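Local coordinates for protein cobalt-precorrin-5B C(1)-methyltransferase (PDB 1SR8) that probably catalyses the S-adenosylmethionine-dependent methylation of C-1 in cobalt-precorrin-5B, giving cobalt-precorrin-6A in the anaerobic route to adenosylcobalamin, at residues 37-42 and 93-98; 53-58 and 85-90; 67-72 and 140-145; 210-215 and 248-253. All coordinates share one frame; numbering follows the deposited sequence.

Contact 1 of 4, residues 37-42 and 93-98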
loop_
_atom_site.group_PDB
_atom_site.type_symbol
_atom_site.label_atom_id
_atom_site.label_comp_id
_atom_site.label_asym_id
_atom_site.label_seq_id
_atom_site.Cartn_x
_atom_site.Cartn_y
_atom_site.Cartn_z
ATOM N N TYR A 37 5.503 -10.383 15.157
ATOM C CA TYR A 37 5.465 -9.404 14.070
ATOM C C TYR A 37 4.334 -9.699 13.084
ATOM O O TYR A 37 3.879 -10.836 12.967
ATOM C CB TYR A 37 6.784 -9.429 13.280
ATOM C CG TYR A 37 8.016 -8.989 14.047
ATOM C CD1 TYR A 37 8.338 -7.634 14.178
ATOM C CD2 TYR A 37 8.859 -9.928 14.654
ATOM C CE1 TYR A 37 9.473 -7.219 14.901
ATOM C CE2 TYR A 37 9.999 -9.525 15.382
ATOM C CZ TYR A 37 10.297 -8.171 15.501
ATOM O OH TYR A 37 11.404 -7.771 16.223
ATOM N N LEU A 38 3.868 -8.659 12.398
ATOM C CA LEU A 38 2.859 -8.809 11.353
ATOM C C LEU A 38 3.634 -8.374 10.113
ATOM O O LEU A 38 4.403 -7.410 10.161
ATOM C CB LEU A 38 1.651 -7.892 11.570
ATOM C CG LEU A 38 0.490 -8.447 12.401
ATOM C CD1 LEU A 38 -0.568 -7.372 12.606
ATOM C CD2 LEU A 38 -0.113 -9.640 11.695
ATOM N N ARG A 39 3.457 -9.098 9.015
ATOM C CA ARG A 39 4.168 -8.797 7.775
ATOM C C ARG A 39 3.361 -7.922 6.804
ATOM O O ARG A 39 2.215 -8.228 6.481
ATOM C CB ARG A 39 4.571 -10.117 7.081
ATOM C CG ARG A 39 5.504 -11.022 7.905
ATOM C CD ARG A 39 5.343 -12.513 7.552
ATOM N NE ARG A 39 6.382 -13.037 6.656
ATOM C CZ ARG A 39 7.624 -13.379 7.022
ATOM N NH1 ARG A 39 8.017 -13.258 8.289
ATOM N NH2 ARG A 39 8.481 -13.851 6.119
ATOM N N ARG A 40 3.962 -6.822 6.364
ATOM C CA ARG A 40 3.321 -5.950 5.385
ATOM C C ARG A 40 3.636 -6.546 4.013
ATOM O O ARG A 40 4.618 -7.279 3.857
ATOM C CB ARG A 40 3.904 -4.533 5.432
ATOM C CG ARG A 40 3.475 -3.698 6.616
ATOM C CD ARG A 40 3.184 -2.282 6.155
ATOM N NE ARG A 40 2.735 -1.415 7.237
ATOM C CZ ARG A 40 3.544 -0.851 8.129
ATOM N NH1 ARG A 40 4.850 -1.064 8.067
ATOM N NH2 ARG A 40 3.047 -0.067 9.079
ATOM N N GLY A 41 2.817 -6.228 3.018
ATOM C CA GLY A 41 3.070 -6.727 1.677
ATOM C C GLY A 41 3.517 -5.576 0.800
ATOM O O GLY A 41 3.787 -4.483 1.300
ATOM N N ILE A 42 3.623 -5.822 -0.501
ATOM C CA ILE A 42 3.999 -4.779 -1.449
ATOM C C ILE A 42 2.812 -4.604 -2.381
ATOM O O ILE A 42 2.136 -5.577 -2.726
ATOM C CB ILE A 42 5.248 -5.144 -2.290
ATOM C CG1 ILE A 42 5.057 -6.514 -2.955
ATOM C CG2 ILE A 42 6.494 -5.091 -1.410
ATOM C CD1 ILE A 42 6.112 -6.852 -4.000
ATOM N N SER A 93 1.120 -10.118 -0.237
ATOM C CA SER A 93 0.322 -9.260 0.633
ATOM C C SER A 93 0.613 -9.377 2.135
ATOM O O SER A 93 -0.146 -8.869 2.951
ATOM C CB SER A 93 -1.163 -9.524 0.371
ATOM O OG SER A 93 -1.468 -9.369 -1.010
ATOM N N GLY A 94 1.712 -10.026 2.503
ATOM C CA GLY A 94 2.030 -10.166 3.911
ATOM C C GLY A 94 0.923 -10.883 4.661
ATOM O O GLY A 94 0.349 -11.844 4.150
ATOM N N ASP A 95 0.596 -10.422 5.864
ATOM C CA ASP A 95 -0.445 -11.076 6.645
ATOM C C ASP A 95 -1.864 -10.563 6.430
ATOM O O ASP A 95 -2.735 -10.737 7.283
ATOM C CB ASP A 95 -0.086 -11.030 8.129
ATOM C CG ASP A 95 1.080 -11.935 8.461
ATOM O OD1 ASP A 95 0.984 -13.143 8.162
ATOM O OD2 ASP A 95 2.091 -11.452 9.013
ATOM N N HIS A 96 -2.103 -9.936 5.288
ATOM C CA HIS A 96 -3.436 -9.442 4.979
ATOM C C HIS A 96 -4.348 -10.671 4.948
ATOM O O HIS A 96 -4.117 -11.587 4.164
ATOM C CB HIS A 96 -3.419 -8.757 3.616
ATOM C CG HIS A 96 -4.673 -8.011 3.295
ATOM N ND1 HIS A 96 -5.895 -8.631 3.168
ATOM C CD2 HIS A 96 -4.891 -6.695 3.067
ATOM C CE1 HIS A 96 -6.815 -7.729 2.874
ATOM N NE2 HIS A 96 -6.231 -6.546 2.808
ATOM N N GLU A 97 -5.374 -10.700 5.793
ATOM C CA GLU A 97 -6.271 -11.851 5.845
ATOM C C GLU A 97 -6.757 -12.289 4.471
ATOM O O GLU A 97 -7.116 -13.448 4.288
ATOM C CB GLU A 97 -7.471 -11.569 6.744
ATOM C CG GLU A 97 -8.481 -10.625 6.148
ATOM C CD GLU A 97 -9.583 -10.291 7.126
ATOM O OE1 GLU A 97 -10.219 -11.234 7.651
ATOM O OE2 GLU A 97 -9.809 -9.083 7.367
ATOM N N PHE A 98 -6.798 -11.367 3.515
ATOM C CA PHE A 98 -7.204 -11.706 2.151
ATOM C C PHE A 98 -7.180 -10.572 1.129
ATOM O O PHE A 98 -8.071 -9.728 1.089
ATOM C CB PHE A 98 -8.585 -12.338 2.103
ATOM C CG PHE A 98 -9.001 -12.708 0.709
ATOM C CD1 PHE A 98 -8.272 -13.653 -0.014
ATOM C CD2 PHE A 98 -10.062 -12.054 0.083
ATOM C CE1 PHE A 98 -8.587 -13.937 -1.344
ATOM C CE2 PHE A 98 -10.388 -12.326 -1.246
ATOM C CZ PHE A 98 -9.649 -13.269 -1.963
#
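The side chain of Asp95 overlaps that of Leu38, CB lying 3.8 Å from CD2 of Leu38, and its carboxylate meets the backbone N-H of Arg39. Asp95 belongs to a type II' beta turn, Ser93 to His96, in the loop between strands 86-90 and 105-111. The turn docks on the middle strand of a small antiparallel sheet, with strand 30-33 on one side and 189-190 on the other. Two bonds tie Asp95 to a single residue. Its OD2 accepts the backbone N of Arg39 at 2.7 Å, on the anti side of the carboxylate and 21° out of its plane. Its own N gives a bond of 2.8 Å to Arg39 O. With chi1 at -70° CG stands beside the backbone N of Asp95, which lets side chain and main chain grip Arg39 together. The first carbons of the Arg39 side chain run past OD2, but the guanidinium turns elsewhere: NE stays 5.1 Å from OD2, and the two planes are 62° apart. Were Asp95 an alanine, the N-H of Arg39 would probably lose its carboxylate partner, and the turn would be held by one bond fewer. Gly94 has positive phi, as expected in this turn, and comes too close to the strand for a side chain. Its CA makes a CA-H...O contact of 3.2 Å with Arg39 O.

Contact 2 of 4, residues 53-58 and 85-90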
loop_
_atom_site.group_PDB
_atom_site.type_symbol
_atom_site.label_atom_id
_atom_site.label_comp_id
_atom_site.label_asym_id
_atom_site.label_seq_id
_atom_site.Cartn_x
_atom_site.Cartn_y
_atom_site.Cartn_z
ATOM N N VAL A 53 12.445 -2.401 -12.898
ATOM C CA VAL A 53 13.837 -2.254 -12.499
ATOM C C VAL A 53 14.647 -3.524 -12.776
ATOM O O VAL A 53 15.782 -3.449 -13.245
ATOM C CB VAL A 53 13.940 -1.895 -11.009
ATOM C CG1 VAL A 53 15.381 -1.907 -10.568
ATOM C CG2 VAL A 53 13.330 -0.523 -10.769
ATOM N N ALA A 54 14.062 -4.688 -12.497
ATOM C CA ALA A 54 14.752 -5.958 -12.722
ATOM C C ALA A 54 14.991 -6.229 -14.210
ATOM O O ALA A 54 16.025 -6.768 -14.594
ATOM C CB ALA A 54 13.958 -7.100 -12.100
ATOM N N ALA A 55 14.036 -5.862 -15.052
ATOM C CA ALA A 55 14.190 -6.076 -16.479
ATOM C C ALA A 55 15.384 -5.288 -17.032
ATOM O O ALA A 55 16.166 -5.816 -17.830
ATOM C CB ALA A 55 12.906 -5.681 -17.205
ATOM N N ILE A 56 15.525 -4.030 -16.609
ATOM C CA ILE A 56 16.626 -3.168 -17.058
ATOM C C ILE A 56 17.971 -3.650 -16.515
ATOM O O ILE A 56 18.952 -3.742 -17.242
ATOM C CB ILE A 56 16.424 -1.692 -16.599
ATOM C CG1 ILE A 56 15.232 -1.066 -17.333
ATOM C CG2 ILE A 56 17.694 -0.882 -16.850
ATOM C CD1 ILE A 56 14.934 0.354 -16.909
ATOM N N ALA A 57 18.004 -3.945 -15.226
ATOM C CA ALA A 57 19.206 -4.421 -14.578
ATOM C C ALA A 57 19.680 -5.762 -15.148
ATOM O O ALA A 57 20.883 -5.987 -15.291
ATOM C CB ALA A 57 18.947 -4.557 -13.092
ATOM N N SER A 58 18.741 -6.646 -15.477
ATOM C CA SER A 58 19.080 -7.975 -15.999
ATOM C C SER A 58 19.777 -7.951 -17.351
ATOM O O SER A 58 20.316 -8.962 -17.799
ATOM C CB SER A 58 17.830 -8.851 -16.092
ATOM O OG SER A 58 16.999 -8.435 -17.153
ATOM N N GLY A 85 16.663 -8.609 -20.002
ATOM C CA GLY A 85 15.578 -7.712 -20.351
ATOM C C GLY A 85 14.174 -8.184 -20.031
ATOM O O GLY A 85 13.205 -7.493 -20.347
ATOM N N PHE A 86 14.044 -9.355 -19.415
ATOM C CA PHE A 86 12.728 -9.865 -19.061
ATOM C C PHE A 86 12.684 -10.118 -17.565
ATOM O O PHE A 86 13.653 -10.611 -16.989
ATOM C CB PHE A 86 12.445 -11.166 -19.799
ATOM C CG PHE A 86 11.097 -11.757 -19.488
ATOM C CD1 PHE A 86 9.944 -11.228 -20.054
ATOM C CD2 PHE A 86 10.981 -12.828 -18.609
ATOM C CE1 PHE A 86 8.695 -11.757 -19.748
ATOM C CE2 PHE A 86 9.738 -13.365 -18.295
ATOM C CZ PHE A 86 8.595 -12.832 -18.863
ATOM N N ALA A 87 11.568 -9.776 -16.930
ATOM C CA ALA A 87 11.425 -9.990 -15.488
ATOM C C ALA A 87 10.030 -10.464 -15.117
ATOM O O ALA A 87 9.045 -10.120 -15.757
ATOM C CB ALA A 87 11.760 -8.717 -14.718
ATOM N N ARG A 88 9.969 -11.262 -14.064
ATOM C CA ARG A 88 8.727 -11.826 -13.568
ATOM C C ARG A 88 8.764 -11.605 -12.058
ATOM O O ARG A 88 9.708 -12.037 -11.392
ATOM C CB ARG A 88 8.710 -13.319 -13.893
ATOM C CG ARG A 88 7.412 -14.017 -13.624
ATOM C CD ARG A 88 7.532 -15.519 -13.876
ATOM N NE ARG A 88 6.243 -16.190 -13.713
ATOM C CZ ARG A 88 5.242 -16.123 -14.590
ATOM N NH1 ARG A 88 5.382 -15.419 -15.710
ATOM N NH2 ARG A 88 4.089 -16.743 -14.335
ATOM N N VAL A 89 7.760 -10.919 -11.518
ATOM C CA VAL A 89 7.723 -10.645 -10.079
ATOM C C VAL A 89 6.340 -10.916 -9.524
ATOM O O VAL A 89 5.344 -10.494 -10.094
ATOM C CB VAL A 89 8.089 -9.179 -9.771
ATOM C CG1 VAL A 89 8.209 -8.981 -8.269
ATOM C CG2 VAL A 89 9.389 -8.805 -10.458
ATOM N N ARG A 90 6.279 -11.616 -8.402
ATOM C CA ARG A 90 5.002 -11.949 -7.795
ATOM C C ARG A 90 4.728 -11.010 -6.626
ATOM O O ARG A 90 5.603 -10.751 -5.799
ATOM C CB ARG A 90 5.028 -13.408 -7.303
ATOM C CG ARG A 90 3.666 -14.020 -6.955
ATOM C CD ARG A 90 3.812 -15.465 -6.429
ATOM N NE ARG A 90 4.315 -16.406 -7.431
ATOM C CZ ARG A 90 3.590 -16.897 -8.433
ATOM N NH1 ARG A 90 2.321 -16.545 -8.578
ATOM N NH2 ARG A 90 4.135 -17.740 -9.303
#
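Gly85 and Ala55 bury the most surface here, followed by Ala87. They join the last turns of helix 44-57 to the start of strand 86-90, in a helix-on-sheet packing where the helix packs on one face of the mixed sheet. The helix and strand segments run roughly antiparallel, at 148°, with their axes 6.5 Å apart. Small residues permit this closeness. CB of Ala87 points at the helix and meets CB of Ala54 at 3.8 Å, while CB of Ala55 lies 3.6 Å from Gly85 O. Val66 and Val80, on neighbouring strands, also touch Ala54. The polar part lies at Ser58, the last residue of the segment. Ser58 holds OG between its backbone N and carbonyl carbon (chi1 73°), where OG can donate back to Ala55 O at 2.8 Å, from above the carbonyl plane. The same OG accepts the backbone N of Gly85, at 2.9 Å. A valine in place of Ser58 would probably leave the Gly85 N-H without this acceptor and take the hydroxyl donor from Ala55 O. Gly85 has backbone angles that suit a residue without a side chain. Its CA reaches Ala55 O in a CA-H...O contact of 3.2 Å.

Contact 3 of 4, residues 67-72 and 140-145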
loop_
_atom_site.group_PDB
_atom_site.type_symbol
_atom_site.label_atom_id
_atom_site.label_comp_id
_atom_site.label_asym_id
_atom_site.label_seq_id
_atom_site.Cartn_x
_atom_site.Cartn_y
_atom_site.Cartn_z
ATOM N N LYS A 67 16.178 -3.246 -5.635
ATOM C CA LYS A 67 15.727 -2.342 -4.604
ATOM C C LYS A 67 14.907 -1.270 -5.306
ATOM O O LYS A 67 15.341 -0.710 -6.312
ATOM C CB LYS A 67 16.928 -1.727 -3.892
ATOM C CG LYS A 67 16.571 -0.811 -2.732
ATOM C CD LYS A 67 17.798 -0.487 -1.883
ATOM C CE LYS A 67 18.330 -1.744 -1.171
ATOM N NZ LYS A 67 18.790 -2.839 -2.102
ATOM N N VAL A 68 13.710 -1.005 -4.803
ATOM C CA VAL A 68 12.874 0.021 -5.406
ATOM C C VAL A 68 12.441 1.053 -4.371
ATOM O O VAL A 68 12.270 0.735 -3.188
ATOM C CB VAL A 68 11.617 -0.587 -6.066
ATOM C CG1 VAL A 68 12.011 -1.400 -7.280
ATOM C CG2 VAL A 68 10.884 -1.459 -5.078
ATOM N N SER A 69 12.295 2.298 -4.817
ATOM C CA SER A 69 11.855 3.356 -3.926
ATOM C C SER A 69 10.334 3.242 -3.856
ATOM O O SER A 69 9.711 2.644 -4.736
ATOM C CB SER A 69 12.281 4.722 -4.470
ATOM O OG SER A 69 11.808 4.935 -5.791
ATOM N N THR A 70 9.740 3.785 -2.796
ATOM C CA THR A 70 8.291 3.735 -2.610
ATOM C C THR A 70 7.808 5.136 -2.296
ATOM O O THR A 70 8.600 5.993 -1.902
ATOM C CB THR A 70 7.885 2.836 -1.422
ATOM O OG1 THR A 70 8.463 3.355 -0.220
ATOM C CG2 THR A 70 8.369 1.406 -1.623
ATOM N N PRO A 71 6.498 5.390 -2.471
ATOM C CA PRO A 71 5.942 6.715 -2.188
ATOM C C PRO A 71 6.188 7.129 -0.732
ATOM O O PRO A 71 6.388 8.308 -0.445
ATOM C CB PRO A 71 4.451 6.531 -2.501
ATOM C CG PRO A 71 4.463 5.504 -3.585
ATOM C CD PRO A 71 5.462 4.511 -3.046
ATOM N N ALA A 72 6.173 6.150 0.176
ATOM C CA ALA A 72 6.386 6.391 1.603
ATOM C C ALA A 72 7.824 6.785 1.899
ATOM O O ALA A 72 8.131 7.234 2.998
ATOM C CB ALA A 72 6.007 5.152 2.412
ATOM N N LEU A 140 7.761 5.507 -12.550
ATOM C CA LEU A 140 8.610 6.410 -13.325
ATOM C C LEU A 140 9.887 6.719 -12.594
ATOM O O LEU A 140 10.947 6.793 -13.191
ATOM C CB LEU A 140 7.897 7.726 -13.609
ATOM C CG LEU A 140 6.973 7.754 -14.819
ATOM C CD1 LEU A 140 6.311 9.141 -14.902
ATOM C CD2 LEU A 140 7.784 7.441 -16.088
ATOM N N GLU A 141 9.768 6.928 -11.293
ATOM C CA GLU A 141 10.914 7.240 -10.459
ATOM C C GLU A 141 11.959 6.125 -10.533
ATOM O O GLU A 141 13.147 6.370 -10.746
ATOM C CB GLU A 141 10.452 7.432 -9.014
ATOM C CG GLU A 141 11.562 7.900 -8.119
ATOM C CD GLU A 141 11.125 8.123 -6.695
ATOM O OE1 GLU A 141 11.928 8.701 -5.936
ATOM O OE2 GLU A 141 10.000 7.719 -6.327
ATOM N N ASN A 142 11.507 4.892 -10.354
ATOM C CA ASN A 142 12.394 3.745 -10.403
ATOM C C ASN A 142 12.951 3.540 -11.799
ATOM O O ASN A 142 14.089 3.093 -11.960
ATOM C CB ASN A 142 11.640 2.500 -9.944
ATOM C CG ASN A 142 11.460 2.462 -8.442
ATOM O OD1 ASN A 142 12.429 2.278 -7.699
ATOM N ND2 ASN A 142 10.226 2.654 -7.982
ATOM N N PHE A 143 12.142 3.862 -12.806
ATOM C CA PHE A 143 12.554 3.736 -14.204
ATOM C C PHE A 143 13.721 4.686 -14.481
ATOM O O PHE A 143 14.715 4.307 -15.111
ATOM C CB PHE A 143 11.378 4.070 -15.137
ATOM C CG PHE A 143 11.764 4.161 -16.597
ATOM C CD1 PHE A 143 12.088 3.017 -17.322
ATOM C CD2 PHE A 143 11.849 5.398 -17.232
ATOM C CE1 PHE A 143 12.494 3.102 -18.658
ATOM C CE2 PHE A 143 12.253 5.493 -18.566
ATOM C CZ PHE A 143 12.576 4.344 -19.277
ATOM N N ILE A 144 13.594 5.923 -14.006
ATOM C CA ILE A 144 14.638 6.928 -14.188
ATOM C C ILE A 144 15.918 6.477 -13.497
ATOM O O ILE A 144 16.987 6.491 -14.104
ATOM C CB ILE A 144 14.239 8.295 -13.586
ATOM C CG1 ILE A 144 13.054 8.893 -14.343
ATOM C CG2 ILE A 144 15.423 9.243 -13.635
ATOM C CD1 ILE A 144 12.467 10.113 -13.651
ATOM N N LYS A 145 15.809 6.083 -12.226
ATOM C CA LYS A 145 16.978 5.630 -11.478
ATOM C C LYS A 145 17.664 4.460 -12.200
ATOM O O LYS A 145 18.882 4.476 -12.416
ATOM C CB LYS A 145 16.594 5.184 -10.055
ATOM C CG LYS A 145 17.817 4.731 -9.214
ATOM C CD LYS A 145 17.484 3.724 -8.089
ATOM C CE LYS A 145 16.997 4.385 -6.779
ATOM N NZ LYS A 145 16.691 3.389 -5.685
HETATM O O HOH W 1 15.235 1.796 -8.731
HETATM O O HOH W 2 9.685 8.262 -2.989
#
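The end of edge strand 63-68, with the loop that follows it, meets helix 133-149 here. Asn142 carries the contact. Its carboxamide pairs with the backbone of Ser69 at two points. OD1 accepts Ser69 N at 2.9 Å, in the carbonyl plane and on a lone pair. ND2 donates to Ser69 O at 3.3 Å; the acceptor lies in the amide plane and the bond is almost straight, at 179°. With chi1 at -76° CG of Asn142 stands beside its own backbone N, and the amide projects toward the loop. The hydroxyl of Ser69 adds a weak bond to OD1. In the fold, this amide bridges helix and sheet edge just where the strand gives way to loop, using backbone groups of Ser69 after the last strand residue, Val68. ND2 also makes a weak bond to Gln138 O, one turn back in the helix. Ser69 O has a second donor in NE2 of Gln138. Val68 crosses the Asn142 side chain at about a right angle, its CB 3.4 Å from OD1. Val53 and Ser49 of helix 44-57 touch Asn142 as well. Two waters join in. One donates to OD1 of Asn142 at 3.0 Å and makes a weak bond to Lys67 O. Another donates to Thr70 O at 2.7 Å and, weakly, to OE2 of Glu141.

Contact 4 of 4, residues 210-215 and 248-253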
loop_
_atom_site.group_PDB
_atom_site.type_symbol
_atom_site.label_atom_id
_atom_site.label_comp_id
_atom_site.label_asym_id
_atom_site.label_seq_id
_atom_site.Cartn_x
_atom_site.Cartn_y
_atom_site.Cartn_z
ATOM N N ARG A 210 -5.284 11.698 22.326
ATOM C CA ARG A 210 -6.079 12.139 21.188
ATOM C C ARG A 210 -5.655 11.367 19.946
ATOM O O ARG A 210 -4.469 11.266 19.647
ATOM C CB ARG A 210 -5.882 13.640 20.968
ATOM C CG ARG A 210 -6.092 14.465 22.232
ATOM C CD ARG A 210 -6.033 15.970 21.971
ATOM N NE ARG A 210 -6.122 16.747 23.211
ATOM C CZ ARG A 210 -5.104 16.951 24.049
ATOM N NH1 ARG A 210 -3.907 16.443 23.782
ATOM N NH2 ARG A 210 -5.281 17.653 25.166
ATOM N N ILE A 211 -6.623 10.809 19.231
ATOM C CA ILE A 211 -6.304 10.048 18.022
ATOM C C ILE A 211 -7.293 10.269 16.879
ATOM O O ILE A 211 -8.503 10.373 17.099
ATOM C CB ILE A 211 -6.249 8.511 18.299
ATOM C CG1 ILE A 211 -7.625 8.009 18.775
ATOM C CG2 ILE A 211 -5.150 8.204 19.304
ATOM C CD1 ILE A 211 -7.856 6.501 18.619
ATOM N N ALA A 212 -6.770 10.339 15.660
ATOM C CA ALA A 212 -7.620 10.493 14.490
ATOM C C ALA A 212 -7.808 9.102 13.858
ATOM O O ALA A 212 -6.838 8.454 13.462
ATOM C CB ALA A 212 -6.977 11.449 13.491
ATOM N N ILE A 213 -9.052 8.639 13.799
ATOM C CA ILE A 213 -9.375 7.337 13.204
ATOM C C ILE A 213 -9.697 7.587 11.724
ATOM O O ILE A 213 -10.775 8.091 11.395
ATOM C CB ILE A 213 -10.610 6.701 13.895
ATOM C CG1 ILE A 213 -10.407 6.682 15.413
ATOM C CG2 ILE A 213 -10.829 5.279 13.377
ATOM C CD1 ILE A 213 -11.659 6.332 16.201
ATOM N N THR A 214 -8.765 7.242 10.838
ATOM C CA THR A 214 -8.957 7.476 9.411
ATOM C C THR A 214 -9.199 6.208 8.594
ATOM O O THR A 214 -8.840 5.112 9.015
ATOM C CB THR A 214 -7.760 8.260 8.833
ATOM O OG1 THR A 214 -6.610 7.408 8.718
ATOM C CG2 THR A 214 -7.427 9.420 9.761
ATOM N N THR A 215 -9.822 6.374 7.426
ATOM C CA THR A 215 -10.154 5.256 6.538
ATOM C C THR A 215 -9.038 4.800 5.591
ATOM O O THR A 215 -9.020 3.647 5.151
ATOM C CB THR A 215 -11.407 5.578 5.682
ATOM O OG1 THR A 215 -11.219 6.826 5.007
ATOM C CG2 THR A 215 -12.636 5.661 6.551
ATOM N N GLU A 248 -9.538 10.982 23.437
ATOM C CA GLU A 248 -10.172 11.878 22.464
ATOM C C GLU A 248 -10.052 11.311 21.040
ATOM O O GLU A 248 -8.951 11.157 20.503
ATOM C CB GLU A 248 -9.516 13.265 22.509
ATOM C CG GLU A 248 -9.785 14.052 23.773
ATOM C CD GLU A 248 -11.249 14.358 23.951
ATOM O OE1 GLU A 248 -11.858 14.906 23.006
ATOM O OE2 GLU A 248 -11.792 14.054 25.034
ATOM N N LYS A 249 -11.195 11.030 20.429
ATOM C CA LYS A 249 -11.230 10.458 19.092
ATOM C C LYS A 249 -11.930 11.315 18.062
ATOM O O LYS A 249 -12.920 11.983 18.347
ATOM C CB LYS A 249 -11.931 9.104 19.134
ATOM C CG LYS A 249 -11.227 8.085 19.981
ATOM C CD LYS A 249 -12.217 7.127 20.587
ATOM C CE LYS A 249 -13.029 7.814 21.660
ATOM N NZ LYS A 249 -13.744 6.823 22.501
ATOM N N ILE A 250 -11.407 11.286 16.850
ATOM C CA ILE A 250 -12.016 12.017 15.761
ATOM C C ILE A 250 -11.989 11.056 14.570
ATOM O O ILE A 250 -11.008 10.340 14.369
ATOM C CB ILE A 250 -11.240 13.338 15.456
ATOM C CG1 ILE A 250 -12.150 14.307 14.701
ATOM C CG2 ILE A 250 -9.978 13.062 14.640
ATOM C CD1 ILE A 250 -11.529 15.671 14.482
ATOM N N ILE A 251 -13.084 10.998 13.818
ATOM C CA ILE A 251 -13.156 10.122 12.651
ATOM C C ILE A 251 -13.020 10.936 11.368
ATOM O O ILE A 251 -13.762 11.891 11.146
ATOM C CB ILE A 251 -14.493 9.346 12.604
ATOM C CG1 ILE A 251 -14.618 8.460 13.847
ATOM C CG2 ILE A 251 -14.560 8.506 11.332
ATOM C CD1 ILE A 251 -15.932 7.733 13.954
ATOM N N VAL A 252 -12.056 10.560 10.534
ATOM C CA VAL A 252 -11.826 11.239 9.262
ATOM C C VAL A 252 -11.803 10.182 8.156
ATOM O O VAL A 252 -11.060 9.202 8.241
ATOM C CB VAL A 252 -10.478 11.996 9.262
ATOM C CG1 VAL A 252 -10.317 12.775 7.959
ATOM C CG2 VAL A 252 -10.398 12.918 10.479
ATOM N N GLY A 253 -12.627 10.365 7.131
ATOM C CA GLY A 253 -12.649 9.399 6.052
ATOM C C GLY A 253 -13.473 9.835 4.859
ATOM O O GLY A 253 -14.171 10.845 4.904
#
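This is a parallel pairing of two strands, 210-214 and 248-253, in the middle of a four-stranded parallel sheet. The order is 231-234, 210-214, 248-253, 278-281, and intervening helices make it an alpha/beta sheet. Arg210 is level with Glu248, and the register runs on without a break to Thr214 and Val252. The backbone bonds zigzag between the strands. Ile211 N gives to Glu248 O at 2.7 Å, Ile250 N to Ile211 O, Ile213 N to Ile250 O at 2.7 Å, and Val252 N to Ile213 O. The last rung, Thr215 N to Val252 O, is weak at 3.2 Å. One face carries Ala212, Thr214, Ile250 and Val252, and helix 217-226 covers part of it. There CG2 of Ile250 rests on CB of Ala212 at 3.6 Å. The other face carries Ile211, Ile213, Lys249 and Ile251, with helices 239-242 and 255-262 against it. In Ile213 CG1 is anti to the carbonyl carbon (chi1 -52°), and its CD1 lies beside CB of Lys249 at 4.0 Å. The amine of Lys249 bonds to His245 O. At the far end a CB on Gly253 would run into CG2 of Thr215. OG1 of Thr215, weakly bonded to Phe254 N, sits 3.1 Å from Gly253 CA.

Contacts 2 and 3 belong together. Helix 44-57 and strand 63-68 follow each other in the chain, and both contacts reach the same mixed sheet. They touch where Val53 packs on Val68 and Asn142, and Ile56 on Phe143. Contact 2 is buried and mostly small apolar groups; contact 3 is partly buried, built on an amide and backbone groups, with two bound waters. Contact 4 is also buried but stands apart, about 41 Å from contact 2 between centres, in a separate parallel sheet held mainly by backbone bonds. Contact 1 is partly buried and lies about 23 to 24 Å from contacts 2 and 4, centre to centre. It closes a chain loop that encloses contact 2, and relies on one carboxylate and a turn.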